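Local coordinates for protein uronate isomerase (Bacillus halodurans C-125, PDB 3HKA) that probably interconverts aldose and ketose forms of hexuronic acids such as D-fructuronate, binding the sugar at a zinc centre of an amidohydrolase-type barrel, at residues H28-N33 with M142-F147; L45-Y50 with E73-I78; D129-L134 with R357-L362; F165-R170 with E213-V218. All blocks are in the same frame, centred on the assembly; numbering follows the deposited sequence.

In the fold
All four contacts are buried, and each has one segment that reaches the bound D-fructuronate. Contacts 1, 3 and 4 have their centres about 12 to 15 Å from the centre of the chain, contact 2 about 21 Å, beside a subunit boundary. Contact 1 lies in the loops after strands 22-24 and 137-141, contact 4 on strands 165-166 and 169-170 and the end of helix 198-215; probable backbone hydrogen bonds, M142 N to H166 O and R170 N to N144 O, join them. Contact 3 packs on contacts 1 and 2 through L29 and L45. Their chemistry differs: a zinc ligand and bridging water in contact 1, apolar packing in contacts 2 and 3, a backbone hydrogen bond in contact 4.

Contact 1 (H28-N33 with M142-F147); sequences HLFSPN and MTNDPF. With ZN (zinc ion), chain F; FIX (D-fructuronic acid), chain D.
L29, F30 and S31 close on the thioether of M142, and this is the tight part of the contact. L29 O lies 3.2 Å from M142 CG, and M142 SD sits 3.6 Å from F30 CA. With CG beside the backbone N (chi1 -47°) and the chain straight at chi2, the sulfur comes beside the F30 ring in an oblique Met-aromatic contact, SD 5.2 Å from the ring centroid. At the zinc end, T143 OG1 stands over one face of the H28 imidazole, 3.6 Å from CE1. The same hydroxyl is hydrogen-bonded to T27 O. H28 NE2 binds the zinc ion at 2.1 Å, while O1A of the sugar carboxylate, itself a zinc ligand together with O2, lies at the ring edge. The looser part is between: the two loops are bridged by a water, which donates to L29 O (2.8 Å) and accepts from T143 N (3.0 Å), resting over the F30 face. N144 ND2 only brushes F30 and bonds to E151. H26 and D355 complete the protein ligands of the zinc. Both loops follow parallel strands, 22-24 and 137-141, and M142 and N144 continue pairing with the chain around strands 165-166 and 169-170.

Contact 2 (L45-Y50 with E73-I78); sequences LLTYHY and EQADLI. With FIX (D-fructuronic acid), chain D; CO3 (carbonate ion), chain I.
The break between helices 42-46 and 49-55, part of the sugar pocket of this amidohydrolase-type barrel, packs its L46 and T47 against helix 71-84. L46 reaches A75, CD1 lying 4.1 Å from CB, and W79 and F83 of the same helix also meet L46. T47 sends its methyl to the helix: CG2 is 4.0 Å from Q74 CB, the two side chains crossing at about a right angle, while OG1 turns back to D43 O. I78 lies beneath the helix end, its CD1 only 2.9 Å from L46 O, a separation so short that its exact value is doubtful.

Past the break, Y48 occupies the N-cap position of the next helix, and H49 and Y50 turn to the ligand. With H49 CG between the backbone N and the carbonyl carbon (chi1 75°), the ring presents its ND1 edge to a carbonate and its NE2 edge to the sugar. ND1 donates to carbonate O2 at 2.9 Å, and NE2 shares a 3.0 Å hydrogen bond with sugar O4. An alanine at H49 would remove both bonds and is likely to leave O4 without its imidazole partner and the carbonate less firmly held. That carbonate, probably from the crystallisation liquor, is also bound by R314 and K315 of a second subunit, and Y50 O accepts from the same R314. Y48 OH, hydrogen-bonded to K365, stands 3.2 Å above one face of the Y50 ring, toward its rim, and Y50 OH donates to sugar O6 at 2.5 Å.

Contact 3 (D129-L134 with R357-L362); sequences DTVLQL and RVLEQL. With FIX (D-fructuronic acid), chain D.
V131 presses both its methyl groups into the turn at L359 and E360. CG1 meets L359 O at 3.4 Å and L362 CB at 4.1 Å, whereas CG2 lies against L359 CG at 3.9 Å. The division follows from chi1 of 176°, which sets CG1 opposite the backbone N and CG2 beside it. One residue on, L132 CD2 touches L362 CD1 at 3.7 Å. The turn itself, a type I beta turn from V358 to Q361, is steadied at E360, whose carboxylate bonds to Q127 NE2 of helix 124-134 and to D41 N.

On the far side of the turn, Q361 OE1 grips two backbone N-H groups. R357 N approaches nearly along the C=O axis at 2.7 Å, and V358 N comes from above the amide plane (68° out of it) at 2.9 Å. This pair of hydrogen bonds to one oxygen fixes the base of R357, whose chain then runs extended from CG to NE toward the sugar. NH2 donates to O4 at 3.1 Å, and NE makes weak bonds to O4 and O5. A leucine in place of R357 would probably cost O4 its guanidinium donor and O5 a weak one. Between the two segments themselves the contact is thus apolar; the hydrogen bonds lie at its margin, from E360 to Q127, and farther along the chain, where the guanidinium edge recognises sugar oxygens.

Contact 4 (F165-R170 with E213-V218); sequences FHAALR and ERMDPV. With FIX (D-fructuronic acid), chain D.
A167 CB and M215 CB meet at 3.7 Å in the apolar centre of the contact, where a strand region runs past the end of helix 198-215. M215 extends beyond CG so that SD lies 4.1 Å from L169 CD1, the two side chains crossing at about a right angle. P217 CB fills the space beside L169 CB, and V218 CG1 leans on H166 CB. W155 of helix 149-156 also packs on both A167 and M215.

Outward of this centre the backbone takes over. V218 N donates to A167 O at 2.8 Å, almost straight along the carbonyl direction, and P217 CA brings a CA-H...O contact to the same oxygen at 3.0 Å. D216, with positive phi, leaves the helix and turns its carbonyl to a water, which donates to D216 O (3.0 Å) and accepts from A167 N (2.7 Å). At the polar end R170 departs from the contact, bent at chi2 (58°), to clasp the sugar carboxylate in bidentate fashion: NH1 to O1A at 3.1 Å and NH2 to O1B at 2.6 Å, both nearly straight. Its NE is held in a salt bridge to D172, which probably keeps the guanidinium aligned. Strand 169-170, the helices up to 198-215 and the parallel strand 220-224 form a beta-alpha-beta crossover, the repeating step of the amidohydrolase barrel, with the sugar-binding R170 on the strand.

Contact 1 (H28-N33 with M142-F147)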
# COMPACT_ATOMS: atom_id res chain seq x y z
N HIS A 28 -22.18 2.88 16.60
CA HIS A 28 -23.53 2.43 16.31
C HIS A 28 -24.16 2.04 17.65
O HIS A 28 -24.87 1.04 17.75
CB HIS A 28 -23.47 1.24 15.35
CG HIS A 28 -23.05 1.63 13.97
ND1 HIS A 28 -23.94 2.10 13.02
CD2 HIS A 28 -21.82 1.69 13.39
CE1 HIS A 28 -23.28 2.44 11.93
NE2 HIS A 28 -21.99 2.19 12.13
N LEU A 29 -23.86 2.84 18.67
CA LEU A 29 -24.40 2.63 20.00
C LEU A 29 -25.49 3.68 20.21
O LEU A 29 -25.53 4.68 19.49
CB LEU A 29 -23.31 2.83 21.07
CG LEU A 29 -22.07 1.94 20.98
CD1 LEU A 29 -21.12 2.29 22.12
CD2 LEU A 29 -22.48 0.47 21.04
N PHE A 30 -26.36 3.46 21.18
CA PHE A 30 -27.45 4.39 21.47
C PHE A 30 -27.55 4.62 22.96
O PHE A 30 -27.11 3.79 23.76
CB PHE A 30 -28.78 3.83 20.97
CG PHE A 30 -28.86 3.66 19.49
CD1 PHE A 30 -29.30 4.70 18.68
CD2 PHE A 30 -28.49 2.46 18.90
CE1 PHE A 30 -29.38 4.55 17.30
CE2 PHE A 30 -28.57 2.29 17.51
CZ PHE A 30 -29.02 3.34 16.71
N SER A 31 -28.12 5.75 23.35
CA SER A 31 -28.29 6.07 24.76
C SER A 31 -29.18 4.97 25.35
O SER A 31 -30.15 4.54 24.72
CB SER A 31 -28.96 7.43 24.92
OG SER A 31 -28.88 7.88 26.27
N PRO A 32 -28.86 4.50 26.56
CA PRO A 32 -29.62 3.44 27.25
C PRO A 32 -31.14 3.58 27.20
O PRO A 32 -31.85 2.59 27.05
CB PRO A 32 -29.07 3.51 28.68
CG PRO A 32 -27.65 3.91 28.46
CD PRO A 32 -27.78 5.00 27.42
N ASN A 33 -31.63 4.81 27.33
CA ASN A 33 -33.06 5.06 27.32
C ASN A 33 -33.73 4.82 25.97
O ASN A 33 -34.96 4.87 25.87
CB ASN A 33 -33.34 6.49 27.79
CG ASN A 33 -32.78 7.54 26.85
OD1 ASN A 33 -31.66 7.42 26.36
ND2 ASN A 33 -33.56 8.58 26.60
N MET A 142 -23.49 8.83 18.24
CA MET A 142 -24.33 7.78 17.67
C MET A 142 -24.53 7.96 16.17
O MET A 142 -24.11 8.95 15.57
CB MET A 142 -25.72 7.79 18.33
CG MET A 142 -25.73 7.87 19.85
SD MET A 142 -27.44 7.90 20.49
CE MET A 142 -27.84 9.62 20.28
N THR A 143 -25.18 6.97 15.57
CA THR A 143 -25.54 7.00 14.16
C THR A 143 -27.06 6.97 14.24
O THR A 143 -27.66 5.92 14.49
CB THR A 143 -25.04 5.77 13.41
OG1 THR A 143 -23.61 5.77 13.38
CG2 THR A 143 -25.58 5.78 11.98
N ASN A 144 -27.68 8.13 14.04
CA ASN A 144 -29.13 8.23 14.12
C ASN A 144 -29.78 8.35 12.75
O ASN A 144 -29.68 9.37 12.08
CB ASN A 144 -29.48 9.40 15.03
CG ASN A 144 -28.77 9.33 16.36
OD1 ASN A 144 -27.77 10.02 16.59
ND2 ASN A 144 -29.26 8.46 17.24
N ASP A 145 -30.45 7.27 12.36
CA ASP A 145 -31.12 7.16 11.07
C ASP A 145 -32.64 7.29 11.25
O ASP A 145 -33.29 6.37 11.75
CB ASP A 145 -30.78 5.81 10.45
CG ASP A 145 -31.38 5.62 9.07
OD1 ASP A 145 -32.20 6.46 8.63
OD2 ASP A 145 -31.03 4.61 8.42
N PRO A 146 -33.22 8.42 10.81
CA PRO A 146 -34.67 8.63 10.94
C PRO A 146 -35.55 7.68 10.13
O PRO A 146 -36.75 7.56 10.39
CB PRO A 146 -34.83 10.09 10.52
CG PRO A 146 -33.76 10.26 9.50
CD PRO A 146 -32.58 9.56 10.15
N PHE A 147 -34.96 7.01 9.14
CA PHE A 147 -35.72 6.09 8.31
C PHE A 147 -35.90 4.74 9.00
O PHE A 147 -36.65 3.88 8.54
CB PHE A 147 -35.01 5.92 6.96
CG PHE A 147 -34.89 7.21 6.19
CD1 PHE A 147 -35.96 7.69 5.45
CD2 PHE A 147 -33.74 7.98 6.28
CE1 PHE A 147 -35.89 8.93 4.81
CE2 PHE A 147 -33.65 9.22 5.65
CZ PHE A 147 -34.74 9.69 4.91
ZN ZN F . -20.19 2.78 11.15
O1A FIX D . -21.41 3.38 9.55
C1 FIX D . -21.38 2.57 8.59
O1B FIX D . -22.04 2.67 7.54
C2 FIX D . -20.45 1.35 8.72
O2 FIX D . -19.44 1.63 9.69
C3 FIX D . -21.26 0.09 9.10
O3 FIX D . -22.28 -0.12 8.09
C4 FIX D . -20.46 -1.24 9.20
O4 FIX D . -21.36 -2.37 9.24
C5 FIX D . -19.55 -1.31 10.46
O5 FIX D . -19.90 -0.79 11.53
C6 FIX D . -18.20 -2.02 10.38
O6 FIX D . -17.30 -1.53 11.37
O HOH W 1 -26.03 4.38 16.76

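Contact 2 (L45-Y50 with E73-I78)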
# COMPACT_ATOMS: atom_id res chain seq x y z
N LEU A 45 -21.44 -9.73 21.52
CA LEU A 45 -20.06 -9.56 21.07
C LEU A 45 -19.67 -10.66 20.10
O LEU A 45 -19.01 -10.40 19.09
CB LEU A 45 -19.10 -9.58 22.26
CG LEU A 45 -19.07 -8.37 23.19
CD1 LEU A 45 -18.12 -8.65 24.35
CD2 LEU A 45 -18.62 -7.13 22.42
N LEU A 46 -20.08 -11.89 20.40
CA LEU A 46 -19.76 -13.03 19.56
C LEU A 46 -20.55 -13.08 18.26
O LEU A 46 -20.11 -13.69 17.29
CB LEU A 46 -19.97 -14.34 20.34
CG LEU A 46 -19.00 -14.62 21.50
CD1 LEU A 46 -19.46 -15.85 22.27
CD2 LEU A 46 -17.59 -14.82 20.96
N THR A 47 -21.71 -12.43 18.24
CA THR A 47 -22.53 -12.43 17.03
C THR A 47 -22.34 -11.17 16.18
O THR A 47 -23.11 -10.92 15.25
CB THR A 47 -24.03 -12.63 17.39
OG1 THR A 47 -24.47 -11.58 18.26
CG2 THR A 47 -24.22 -13.97 18.08
N TYR A 48 -21.31 -10.40 16.51
CA TYR A 48 -20.93 -9.19 15.77
C TYR A 48 -20.78 -9.66 14.33
O TYR A 48 -20.22 -10.73 14.10
CB TYR A 48 -19.60 -8.70 16.35
CG TYR A 48 -18.96 -7.48 15.74
CD1 TYR A 48 -19.72 -6.37 15.36
CD2 TYR A 48 -17.57 -7.39 15.66
CE1 TYR A 48 -19.09 -5.19 14.94
CE2 TYR A 48 -16.94 -6.22 15.25
CZ TYR A 48 -17.70 -5.12 14.89
OH TYR A 48 -17.06 -3.97 14.50
N HIS A 49 -21.26 -8.89 13.35
CA HIS A 49 -21.17 -9.38 11.97
C HIS A 49 -19.76 -9.71 11.48
O HIS A 49 -19.61 -10.56 10.59
CB HIS A 49 -21.93 -8.46 10.98
CG HIS A 49 -21.25 -7.16 10.68
ND1 HIS A 49 -20.13 -7.07 9.88
CD2 HIS A 49 -21.60 -5.88 10.99
CE1 HIS A 49 -19.82 -5.79 9.70
NE2 HIS A 49 -20.70 -5.06 10.36
N TYR A 50 -18.73 -9.10 12.06
CA TYR A 50 -17.36 -9.41 11.67
C TYR A 50 -17.12 -10.90 11.90
O TYR A 50 -16.47 -11.57 11.10
CB TYR A 50 -16.36 -8.64 12.53
CG TYR A 50 -16.10 -7.21 12.12
CD1 TYR A 50 -17.14 -6.38 11.72
CD2 TYR A 50 -14.82 -6.67 12.21
CE1 TYR A 50 -16.92 -5.04 11.44
CE2 TYR A 50 -14.58 -5.33 11.92
CZ TYR A 50 -15.64 -4.52 11.55
OH TYR A 50 -15.42 -3.19 11.31
N GLU A 73 -27.38 -19.80 20.35
CA GLU A 73 -26.90 -20.88 19.49
C GLU A 73 -25.85 -20.36 18.52
O GLU A 73 -24.83 -21.01 18.29
CB GLU A 73 -28.07 -21.50 18.72
CG GLU A 73 -29.15 -22.07 19.63
CD GLU A 73 -30.24 -22.79 18.86
OE1 GLU A 73 -30.85 -22.18 17.96
OE2 GLU A 73 -30.50 -23.97 19.18
N GLN A 74 -26.09 -19.18 17.96
CA GLN A 74 -25.14 -18.58 17.03
C GLN A 74 -23.85 -18.29 17.78
O GLN A 74 -22.76 -18.52 17.27
CB GLN A 74 -25.72 -17.29 16.44
CG GLN A 74 -27.07 -17.49 15.76
CD GLN A 74 -27.69 -16.18 15.29
OE1 GLN A 74 -27.62 -15.16 15.97
NE2 GLN A 74 -28.34 -16.22 14.12
N ALA A 75 -23.99 -17.80 19.01
CA ALA A 75 -22.82 -17.49 19.83
C ALA A 75 -22.03 -18.75 20.14
O ALA A 75 -20.79 -18.75 20.09
CB ALA A 75 -23.26 -16.81 21.12
N ASP A 76 -22.72 -19.84 20.46
CA ASP A 76 -22.05 -21.10 20.78
C ASP A 76 -21.28 -21.62 19.57
O ASP A 76 -20.16 -22.11 19.70
CB ASP A 76 -23.06 -22.17 21.22
CG ASP A 76 -23.74 -21.83 22.53
OD1 ASP A 76 -23.05 -21.35 23.46
OD2 ASP A 76 -24.96 -22.06 22.64
N LEU A 77 -21.88 -21.51 18.39
CA LEU A 77 -21.25 -21.97 17.17
C LEU A 77 -19.96 -21.21 16.88
O LEU A 77 -18.92 -21.80 16.60
CB LEU A 77 -22.20 -21.81 15.98
CG LEU A 77 -21.67 -22.24 14.61
CD1 LEU A 77 -21.40 -23.74 14.62
CD2 LEU A 77 -22.67 -21.88 13.53
N ILE A 78 -20.04 -19.89 16.97
CA ILE A 78 -18.88 -19.03 16.72
C ILE A 78 -17.75 -19.27 17.71
O ILE A 78 -16.58 -19.35 17.32
CB ILE A 78 -19.31 -17.54 16.74
CG1 ILE A 78 -20.18 -17.25 15.51
CG2 ILE A 78 -18.08 -16.64 16.77
CD1 ILE A 78 -20.89 -15.91 15.55
O1A FIX D . -21.41 3.38 9.55
C1 FIX D . -21.38 2.57 8.59
O1B FIX D . -22.04 2.67 7.54
C2 FIX D . -20.45 1.35 8.72
O2 FIX D . -19.44 1.63 9.69
C3 FIX D . -21.26 0.09 9.10
O3 FIX D . -22.28 -0.12 8.09
C4 FIX D . -20.46 -1.24 9.20
O4 FIX D . -21.36 -2.37 9.24
C5 FIX D . -19.55 -1.31 10.46
O5 FIX D . -19.90 -0.79 11.53
C6 FIX D . -18.20 -2.02 10.38
O6 FIX D . -17.30 -1.53 11.37
C CO3 I . -17.48 -7.94 7.60
O1 CO3 I . -16.64 -8.57 6.82
O2 CO3 I . -18.03 -8.58 8.59
O3 CO3 I . -17.92 -6.77 7.25

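Contact 3 (D129-L134 with R357-L362)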
# COMPACT_ATOMS: atom_id res chain seq x y z
N ASP A 129 -22.41 2.50 32.33
CA ASP A 129 -21.52 3.20 33.25
C ASP A 129 -20.19 2.46 33.36
O ASP A 129 -19.13 3.06 33.21
CB ASP A 129 -22.14 3.30 34.66
CG ASP A 129 -23.42 4.10 34.68
OD1 ASP A 129 -23.53 5.10 33.94
OD2 ASP A 129 -24.33 3.72 35.46
N THR A 130 -20.25 1.16 33.62
CA THR A 130 -19.05 0.36 33.76
C THR A 130 -18.16 0.38 32.51
O THR A 130 -16.96 0.66 32.60
CB THR A 130 -19.39 -1.10 34.12
OG1 THR A 130 -20.00 -1.14 35.42
CG2 THR A 130 -18.14 -1.97 34.13
N VAL A 131 -18.75 0.09 31.36
CA VAL A 131 -17.98 0.08 30.12
C VAL A 131 -17.32 1.43 29.83
O VAL A 131 -16.13 1.50 29.54
CB VAL A 131 -18.85 -0.32 28.91
CG1 VAL A 131 -18.04 -0.22 27.63
CG2 VAL A 131 -19.36 -1.74 29.10
N LEU A 132 -18.10 2.51 29.92
CA LEU A 132 -17.57 3.84 29.67
C LEU A 132 -16.43 4.17 30.63
O LEU A 132 -15.53 4.94 30.29
CB LEU A 132 -18.68 4.89 29.77
CG LEU A 132 -19.79 4.73 28.73
CD1 LEU A 132 -20.84 5.81 28.94
CD2 LEU A 132 -19.20 4.83 27.33
N GLN A 133 -16.49 3.59 31.83
CA GLN A 133 -15.46 3.79 32.84
C GLN A 133 -14.21 3.03 32.43
O GLN A 133 -13.11 3.60 32.35
CB GLN A 133 -15.92 3.25 34.20
CG GLN A 133 -16.71 4.21 35.05
CD GLN A 133 -17.31 3.52 36.27
OE1 GLN A 133 -18.37 2.89 36.18
NE2 GLN A 133 -16.62 3.61 37.41
N LEU A 134 -14.39 1.74 32.17
CA LEU A 134 -13.28 0.87 31.79
C LEU A 134 -12.62 1.24 30.46
O LEU A 134 -11.41 1.07 30.31
CB LEU A 134 -13.77 -0.58 31.73
CG LEU A 134 -14.29 -1.16 33.05
CD1 LEU A 134 -14.80 -2.58 32.83
CD2 LEU A 134 -13.19 -1.15 34.09
N ARG A 357 -20.74 -1.50 17.68
CA ARG A 357 -22.12 -1.90 17.44
C ARG A 357 -22.63 -2.55 18.73
O ARG A 357 -23.83 -2.57 19.00
CB ARG A 357 -22.20 -2.89 16.28
CG ARG A 357 -22.26 -2.23 14.92
CD ARG A 357 -22.22 -3.26 13.79
NE ARG A 357 -22.50 -2.66 12.49
CZ ARG A 357 -23.70 -2.23 12.11
NH1 ARG A 357 -24.73 -2.32 12.94
NH2 ARG A 357 -23.86 -1.70 10.91
N VAL A 358 -21.69 -3.09 19.51
CA VAL A 358 -22.01 -3.72 20.78
C VAL A 358 -21.27 -2.93 21.86
O VAL A 358 -20.05 -2.74 21.78
CB VAL A 358 -21.54 -5.20 20.81
CG1 VAL A 358 -21.96 -5.85 22.12
CG2 VAL A 358 -22.14 -5.96 19.62
N LEU A 359 -22.02 -2.47 22.86
CA LEU A 359 -21.47 -1.67 23.95
C LEU A 359 -20.07 -2.02 24.45
O LEU A 359 -19.20 -1.16 24.52
CB LEU A 359 -22.44 -1.69 25.14
CG LEU A 359 -21.99 -0.91 26.37
CD1 LEU A 359 -21.86 0.57 26.02
CD2 LEU A 359 -23.00 -1.11 27.50
N GLU A 360 -19.85 -3.28 24.82
CA GLU A 360 -18.55 -3.70 25.34
C GLU A 360 -17.37 -3.46 24.40
O GLU A 360 -16.23 -3.34 24.85
CB GLU A 360 -18.57 -5.18 25.73
CG GLU A 360 -19.38 -5.53 26.98
CD GLU A 360 -20.88 -5.49 26.75
OE1 GLU A 360 -21.32 -5.59 25.59
OE2 GLU A 360 -21.62 -5.37 27.75
N GLN A 361 -17.63 -3.40 23.09
CA GLN A 361 -16.55 -3.21 22.13
C GLN A 361 -15.70 -1.97 22.39
O GLN A 361 -14.51 -1.94 22.05
CB GLN A 361 -17.11 -3.17 20.71
CG GLN A 361 -17.77 -4.48 20.31
CD GLN A 361 -18.44 -4.41 18.94
OE1 GLN A 361 -18.95 -3.37 18.54
NE2 GLN A 361 -18.45 -5.54 18.24
N LEU A 362 -16.30 -0.96 23.01
CA LEU A 362 -15.56 0.26 23.32
C LEU A 362 -14.26 -0.10 24.03
O LEU A 362 -13.23 0.55 23.83
CB LEU A 362 -16.41 1.19 24.19
CG LEU A 362 -17.66 1.74 23.52
CD1 LEU A 362 -18.44 2.61 24.51
CD2 LEU A 362 -17.26 2.55 22.30
O1A FIX D . -21.41 3.38 9.55
C1 FIX D . -21.38 2.57 8.59
O1B FIX D . -22.04 2.67 7.54
C2 FIX D . -20.45 1.35 8.72
O2 FIX D . -19.44 1.63 9.69
C3 FIX D . -21.26 0.09 9.10
O3 FIX D . -22.28 -0.12 8.09
C4 FIX D . -20.46 -1.24 9.20
O4 FIX D . -21.36 -2.37 9.24
C5 FIX D . -19.55 -1.31 10.46
O5 FIX D . -19.90 -0.79 11.53
C6 FIX D . -18.20 -2.02 10.38
O6 FIX D . -17.30 -1.53 11.37

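Contact 4 (F165-R170 with E213-V218)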
# COMPACT_ATOMS: atom_id res chain seq x y z
N PHE A 165 -24.18 10.92 25.23
CA PHE A 165 -24.46 10.47 23.86
C PHE A 165 -24.91 11.61 22.96
O PHE A 165 -25.83 12.35 23.30
CB PHE A 165 -25.52 9.37 23.87
CG PHE A 165 -25.07 8.10 24.52
CD1 PHE A 165 -24.71 7.00 23.74
CD2 PHE A 165 -24.98 8.00 25.91
CE1 PHE A 165 -24.27 5.82 24.34
CE2 PHE A 165 -24.54 6.82 26.52
CZ PHE A 165 -24.18 5.73 25.73
N HIS A 166 -24.25 11.74 21.81
CA HIS A 166 -24.57 12.80 20.87
C HIS A 166 -25.15 12.25 19.58
O HIS A 166 -24.78 11.16 19.13
CB HIS A 166 -23.33 13.64 20.57
CG HIS A 166 -22.66 14.16 21.79
ND1 HIS A 166 -21.83 13.39 22.58
CD2 HIS A 166 -22.74 15.37 22.41
CE1 HIS A 166 -21.44 14.09 23.62
NE2 HIS A 166 -21.97 15.30 23.54
N ALA A 167 -26.05 13.01 18.98
CA ALA A 167 -26.70 12.59 17.75
C ALA A 167 -25.93 13.00 16.50
O ALA A 167 -25.23 14.02 16.49
CB ALA A 167 -28.11 13.16 17.70
N ALA A 168 -26.05 12.18 15.47
CA ALA A 168 -25.43 12.43 14.18
C ALA A 168 -26.50 11.99 13.19
O ALA A 168 -26.88 10.82 13.17
CB ALA A 168 -24.16 11.60 14.01
N LEU A 169 -26.99 12.93 12.39
CA LEU A 169 -28.04 12.65 11.42
C LEU A 169 -27.57 11.83 10.21
O LEU A 169 -26.99 12.37 9.27
CB LEU A 169 -28.67 13.97 10.96
CG LEU A 169 -29.77 13.93 9.90
CD1 LEU A 169 -30.88 12.99 10.33
CD2 LEU A 169 -30.31 15.34 9.68
N ARG A 170 -27.82 10.52 10.24
CA ARG A 170 -27.43 9.61 9.16
C ARG A 170 -28.48 9.68 8.05
O ARG A 170 -29.68 9.53 8.32
CB ARG A 170 -27.30 8.19 9.70
CG ARG A 170 -26.71 7.19 8.73
CD ARG A 170 -25.32 7.59 8.25
NE ARG A 170 -24.78 6.55 7.40
CZ ARG A 170 -23.91 5.63 7.79
NH1 ARG A 170 -23.45 5.63 9.04
NH2 ARG A 170 -23.54 4.67 6.96
N GLU A 213 -33.30 20.08 14.07
CA GLU A 213 -33.94 20.70 15.22
C GLU A 213 -34.23 19.68 16.31
O GLU A 213 -34.09 19.96 17.50
CB GLU A 213 -35.24 21.38 14.79
CG GLU A 213 -35.99 22.05 15.93
CD GLU A 213 -37.35 22.57 15.51
OE1 GLU A 213 -37.42 23.37 14.55
OE2 GLU A 213 -38.36 22.19 16.15
N ARG A 214 -34.65 18.48 15.90
CA ARG A 214 -34.99 17.41 16.84
C ARG A 214 -33.78 16.76 17.50
O ARG A 214 -33.75 16.59 18.72
CB ARG A 214 -35.81 16.33 16.12
CG ARG A 214 -37.25 16.17 16.61
CD ARG A 214 -37.35 15.25 17.83
NE ARG A 214 -36.56 15.73 18.96
CZ ARG A 214 -36.42 15.09 20.12
NH1 ARG A 214 -37.03 13.92 20.32
NH2 ARG A 214 -35.67 15.61 21.08
N MET A 215 -32.77 16.41 16.70
CA MET A 215 -31.58 15.74 17.22
C MET A 215 -30.43 16.62 17.68
O MET A 215 -29.66 16.21 18.54
CB MET A 215 -31.03 14.79 16.16
CG MET A 215 -32.00 13.75 15.64
SD MET A 215 -31.17 12.78 14.37
CE MET A 215 -32.38 11.45 14.09
N ASP A 216 -30.31 17.82 17.11
CA ASP A 216 -29.20 18.71 17.46
C ASP A 216 -27.93 17.88 17.22
O ASP A 216 -27.07 17.75 18.10
CB ASP A 216 -29.30 19.14 18.93
CG ASP A 216 -28.19 20.08 19.34
OD1 ASP A 216 -27.80 20.93 18.50
OD2 ASP A 216 -27.71 19.99 20.49
N PRO A 217 -27.80 17.33 16.01
CA PRO A 217 -26.65 16.50 15.63
C PRO A 217 -25.33 17.26 15.54
O PRO A 217 -25.31 18.43 15.20
CB PRO A 217 -27.06 15.95 14.27
CG PRO A 217 -27.73 17.15 13.67
CD PRO A 217 -28.60 17.66 14.81
N VAL A 218 -24.24 16.57 15.85
CA VAL A 218 -22.92 17.18 15.77
C VAL A 218 -22.50 17.24 14.29
O VAL A 218 -21.61 18.00 13.92
CB VAL A 218 -21.90 16.39 16.61
CG1 VAL A 218 -22.21 16.58 18.09
CG2 VAL A 218 -21.93 14.91 16.25
O1A FIX D . -21.41 3.38 9.55
C1 FIX D . -21.38 2.57 8.59
O1B FIX D . -22.04 2.67 7.54
C2 FIX D . -20.45 1.35 8.72
O2 FIX D . -19.44 1.63 9.69
C3 FIX D . -21.26 0.09 9.10
O3 FIX D . -22.28 -0.12 8.09
C4 FIX D . -20.46 -1.24 9.20
O4 FIX D . -21.36 -2.37 9.24
C5 FIX D . -19.55 -1.31 10.46
O5 FIX D . -19.90 -0.79 11.53
C6 FIX D . -18.20 -2.02 10.38
O6 FIX D . -17.30 -1.53 11.37
O HOH W 2 -26.35 15.56 19.95